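Local coordinates for protein histone-lysine N-methyltransferase SETMAR (Homo sapiens, PDB 3BO5) that dimethylates a lysine of histone H3 through the SET methyltransferase domain held in this chain and, as a transposase fusion, takes part in DNA double-strand break repair, at residues 41-45 against 228-232; 120-126 against 150-154. The protein carries 2 engineered substitutions. All blocks are in the same frame, centred on the assembly; numbering follows the deposited sequence. Where two conformers were deposited one is given.

Contact 1: 41-45 against 228-232; sequences TPDHV and VPKLA
The loop between strands 39-40 and 45-46, in the pre-SET portion of the chain, is fastened to the start of the SET-domain strand 230-235 by one imidazole, that of H44, set against P229 and K230. NE2 of H44 donates to O of P229 over 2.9 Å, with an N-H...O angle of 152°. The acceptor lies in the ring plane, although the donor stands 23° off the plane of the P229 carbonyl. The torsion of H44 (chi1 -69°) places CG anti to the carbonyl carbon and sends the ring across toward the strand, where CD2 meets CG1 of V228 at 3.9 Å. The other ring nitrogen, ND1, receives a weak hydrogen bond from N of G157. Bonds at both nitrogens probably fix the ring's rotation and are consistent with a proton on NE2.

Beside the ring runs K230, its chain bent at chi2 and extended beyond, so that NZ approaches D43. The ammonium and OD1 of D43 stay 4.2 Å apart, too far for a salt bridge, and two waters span the gap. One accepts from NZ of K230 at 2.8 Å, gives a proton to OD1 of D43 and accepts from N of H44; the second also joins OD1 to NZ. Replacing H44 by an alanine is likely to leave O of P229 without this donor and to open a gap beside V228.

The chemistry therefore divides in two: a direct, buried bond from the imidazole to a backbone carbonyl, and an adjoining water-bridged pair of opposite charges, whose attraction the waters are likely to soften.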
# COMPACT_ATOMS: atom_id res chain seq x y z
N THR A 41 -0.33 10.83 -7.28
CA THR A 41 -1.69 10.81 -6.80
C THR A 41 -1.68 10.23 -5.42
O THR A 41 -0.95 9.25 -5.17
CB THR A 41 -2.60 9.95 -7.70
OG1 THR A 41 -3.92 9.92 -7.14
CG2 THR A 41 -2.12 8.46 -7.85
N PRO A 42 -2.44 10.85 -4.50
CA PRO A 42 -2.53 10.26 -3.18
C PRO A 42 -3.46 9.10 -3.13
O PRO A 42 -3.53 8.37 -2.08
CB PRO A 42 -3.04 11.45 -2.32
CG PRO A 42 -3.95 12.21 -3.30
CD PRO A 42 -3.26 12.07 -4.67
N ASP A 43 -4.25 8.87 -4.21
CA ASP A 43 -5.28 7.88 -4.14
C ASP A 43 -5.35 7.09 -5.44
O ASP A 43 -4.89 7.57 -6.46
CB ASP A 43 -6.67 8.49 -3.95
CG ASP A 43 -6.88 8.91 -2.52
OD1 ASP A 43 -7.05 8.03 -1.68
OD2 ASP A 43 -6.90 10.14 -2.32
N HIS A 44 -5.94 5.92 -5.40
CA HIS A 44 -6.14 5.16 -6.67
C HIS A 44 -6.91 6.05 -7.68
O HIS A 44 -7.78 6.91 -7.33
CB HIS A 44 -7.05 3.97 -6.50
CG HIS A 44 -6.51 2.84 -5.69
ND1 HIS A 44 -5.18 2.46 -5.69
CD2 HIS A 44 -7.18 1.95 -4.89
CE1 HIS A 44 -5.06 1.38 -4.92
NE2 HIS A 44 -6.25 1.06 -4.43
N VAL A 45 -6.61 5.81 -8.96
CA VAL A 45 -7.32 6.47 -10.04
C VAL A 45 -7.75 5.37 -11.01
O VAL A 45 -7.24 4.26 -10.98
CB VAL A 45 -6.44 7.47 -10.79
CG1 VAL A 45 -5.91 8.57 -9.82
CG2 VAL A 45 -5.25 6.75 -11.48
N VAL A 228 -13.10 -1.42 -4.58
CA VAL A 228 -11.67 -1.46 -4.90
C VAL A 228 -10.91 -1.18 -3.58
O VAL A 228 -11.02 -0.05 -3.01
CB VAL A 228 -11.27 -0.42 -5.89
CG1 VAL A 228 -9.75 -0.67 -6.24
CG2 VAL A 228 -12.09 -0.70 -7.20
N PRO A 229 -10.17 -2.17 -3.10
CA PRO A 229 -9.54 -1.94 -1.80
C PRO A 229 -8.34 -1.02 -1.84
O PRO A 229 -7.65 -0.90 -2.86
CB PRO A 229 -9.02 -3.33 -1.41
CG PRO A 229 -8.61 -3.92 -2.72
CD PRO A 229 -9.87 -3.52 -3.60
N LYS A 230 -8.11 -0.31 -0.75
CA LYS A 230 -6.87 0.35 -0.55
C LYS A 230 -5.85 -0.71 -0.12
O LYS A 230 -6.18 -1.67 0.57
CB LYS A 230 -7.06 1.32 0.62
CG LYS A 230 -8.19 2.28 0.41
CD LYS A 230 -8.13 3.01 -0.94
CE LYS A 230 -9.23 4.09 -0.97
NZ LYS A 230 -9.35 4.54 -2.44
N LEU A 231 -4.61 -0.56 -0.61
CA LEU A 231 -3.55 -1.52 -0.31
C LEU A 231 -2.72 -0.84 0.74
O LEU A 231 -1.83 -0.06 0.47
CB LEU A 231 -2.70 -1.78 -1.58
CG LEU A 231 -3.50 -2.38 -2.74
CD1 LEU A 231 -2.50 -2.82 -3.83
CD2 LEU A 231 -4.48 -3.46 -2.34
N ALA A 232 -3.11 -1.13 1.98
CA ALA A 232 -2.62 -0.29 3.11
C ALA A 232 -1.44 -0.95 3.76
O ALA A 232 -1.57 -2.11 4.17
CB ALA A 232 -3.77 -0.15 4.10
O HOH W 1 -6.67 5.46 -2.61
O HOH W 2 -9.72 7.41 -1.52

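Contact 2: 120-126 against 150-154; sequences VQKGLQF and RFVCE
A backbone CH, that of V120, sits squarely over the F151 ring: CA is 4.1 Å from the ring centroid and only 2° off the normal, a CH-pi contact of nearly ideal geometry. N of C153 lies over the opposite face, toward the rim, while O of G123 approaches the edge, 3.6 Å from CD2 of F151. With chi1 at 171°, CG of F151 is anti to the backbone N and the ring is carried under the 3-10 turn 120-122; both methyls of V120 also reach its CD1-CE1 side.

F126 packs against R150: its CZ lies over one face of the guanidinium, 3.3 Å from NH2, the two planes turned 36° apart. Bends at chi2 and chi3 fold the arginine back to this position, and a water in the guanidinium plane links NH2 of R150 to O of Q125.

Farther along the strand, CD2 of L124 packs 3.7 Å from CB of C153. Backbone polar atoms are bridged by solvent: one water accepts from N of Q125 at 2.8 Å and donates to O of both F151 and V152.

V152 and C153 both face L233, forming a classic beta bulge where strand 151-160 pairs with 230-235; the loop between strands 102-103 and 128-132 packs against this bulged strand of the SET-domain sheet.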
# COMPACT_ATOMS: atom_id res chain seq x y z
N VAL A 120 -6.82 4.32 7.69
CA VAL A 120 -6.15 4.51 6.37
C VAL A 120 -6.62 5.80 5.71
O VAL A 120 -5.86 6.58 5.10
CB VAL A 120 -6.46 3.32 5.52
CG1 VAL A 120 -5.97 3.48 4.06
CG2 VAL A 120 -5.83 2.07 6.19
N GLN A 121 -7.92 6.05 5.88
CA GLN A 121 -8.50 7.25 5.27
C GLN A 121 -7.91 8.58 5.69
O GLN A 121 -8.07 9.56 4.93
CB GLN A 121 -10.03 7.24 5.51
CG GLN A 121 -10.45 7.50 6.90
CD GLN A 121 -11.89 7.11 7.05
OE1 GLN A 121 -12.75 7.99 7.16
NE2 GLN A 121 -12.17 5.80 7.09
N LYS A 122 -7.32 8.63 6.90
CA LYS A 122 -6.72 9.83 7.46
C LYS A 122 -5.41 10.23 6.76
O LYS A 122 -4.94 11.32 6.97
CB LYS A 122 -6.44 9.63 8.95
CG LYS A 122 -7.71 9.54 9.81
CD LYS A 122 -8.74 10.57 9.37
CE LYS A 122 -9.76 10.77 10.48
NZ LYS A 122 -11.14 11.14 10.00
N GLY A 123 -4.82 9.30 6.02
CA GLY A 123 -3.60 9.63 5.25
C GLY A 123 -2.31 9.52 6.03
O GLY A 123 -2.27 8.86 7.12
N LEU A 124 -1.27 10.12 5.47
CA LEU A 124 0.10 9.95 6.03
C LEU A 124 0.19 10.62 7.36
O LEU A 124 -0.32 11.74 7.52
CB LEU A 124 1.19 10.56 5.12
CG LEU A 124 1.19 10.00 3.71
CD1 LEU A 124 2.50 10.40 3.08
CD2 LEU A 124 1.06 8.45 3.65
N GLN A 125 0.91 9.98 8.27
CA GLN A 125 1.07 10.56 9.64
C GLN A 125 2.51 10.69 10.04
O GLN A 125 2.81 11.11 11.20
CB GLN A 125 0.34 9.70 10.65
CG GLN A 125 -1.16 9.54 10.30
CD GLN A 125 -1.90 10.85 10.40
OE1 GLN A 125 -1.60 11.63 11.30
NE2 GLN A 125 -2.98 11.01 9.64
N PHE A 126 3.41 10.31 9.13
CA PHE A 126 4.87 10.42 9.38
C PHE A 126 5.55 11.10 8.23
O PHE A 126 5.02 11.11 7.13
CB PHE A 126 5.46 9.03 9.59
CG PHE A 126 4.80 8.25 10.71
CD1 PHE A 126 5.17 8.56 12.04
CD2 PHE A 126 3.82 7.30 10.45
CE1 PHE A 126 4.54 7.88 13.11
CE2 PHE A 126 3.20 6.61 11.44
CZ PHE A 126 3.53 6.90 12.81
N ARG A 150 1.22 0.88 13.27
CA ARG A 150 0.76 2.15 12.73
C ARG A 150 0.67 2.13 11.20
O ARG A 150 1.47 1.46 10.51
CB ARG A 150 1.68 3.28 13.18
CG ARG A 150 1.38 3.64 14.66
CD ARG A 150 0.00 4.32 14.92
NE ARG A 150 -0.09 5.60 14.23
CZ ARG A 150 0.54 6.73 14.56
NH1 ARG A 150 1.21 6.77 15.72
NH2 ARG A 150 0.47 7.81 13.78
N PHE A 151 -0.34 2.82 10.66
CA PHE A 151 -0.48 2.92 9.21
C PHE A 151 0.65 3.75 8.69
O PHE A 151 0.93 4.85 9.19
CB PHE A 151 -1.82 3.64 8.88
CG PHE A 151 -1.96 3.99 7.43
CD1 PHE A 151 -2.07 2.93 6.48
CD2 PHE A 151 -1.98 5.32 7.01
CE1 PHE A 151 -2.19 3.25 5.05
CE2 PHE A 151 -2.07 5.62 5.63
CZ PHE A 151 -2.20 4.59 4.66
N VAL A 152 1.24 3.25 7.63
CA VAL A 152 2.39 3.91 7.03
C VAL A 152 2.01 4.62 5.72
O VAL A 152 2.05 5.83 5.62
CB VAL A 152 3.52 2.91 6.83
CG1 VAL A 152 4.69 3.52 6.07
CG2 VAL A 152 4.05 2.54 8.26
N CYS A 153 1.58 3.83 4.74
CA CYS A 153 1.11 4.46 3.51
C CYS A 153 0.34 3.45 2.68
O CYS A 153 0.42 2.26 2.93
CB CYS A 153 2.27 5.06 2.68
SG CYS A 153 3.40 3.80 2.06
N GLU A 154 -0.44 3.96 1.72
CA GLU A 154 -1.01 3.04 0.69
C GLU A 154 -0.02 2.76 -0.40
O GLU A 154 0.97 3.43 -0.59
CB GLU A 154 -2.23 3.68 -0.02
CG GLU A 154 -3.38 3.82 0.87
CD GLU A 154 -4.57 4.45 0.12
OE1 GLU A 154 -5.24 5.28 0.74
OE2 GLU A 154 -4.82 4.12 -1.10
O HOH W 3 -4.16 6.60 2.84
O HOH W 4 1.61 7.28 7.85
O HOH W 5 2.09 10.23 13.87

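Contacts 1 and 2 lie on one sheet, their centres about 12 Å apart, because strands 230-235 and 151-160 are antiparallel neighbours. Along the chain, contact 2 is nested within the loop that contact 1 closes. They touch directly: CD of K230 packs 3.5 Å from OE2 of E154, and CB of A232 lies 3.7 Å from CG2 of V120. OE1 of E154 also comes within 4.1 Å of OD1 of D43; the K230 ammonium, near both carboxylates, may partly offset their mutual repulsion. Neither contact reaches the cofactor pocket, occupied here by the product S-adenosyl-L-homocysteine: the side chains of L231 and C153 remain about 13 and 12 Å from it. Both instead join loops to the SET-domain sheet.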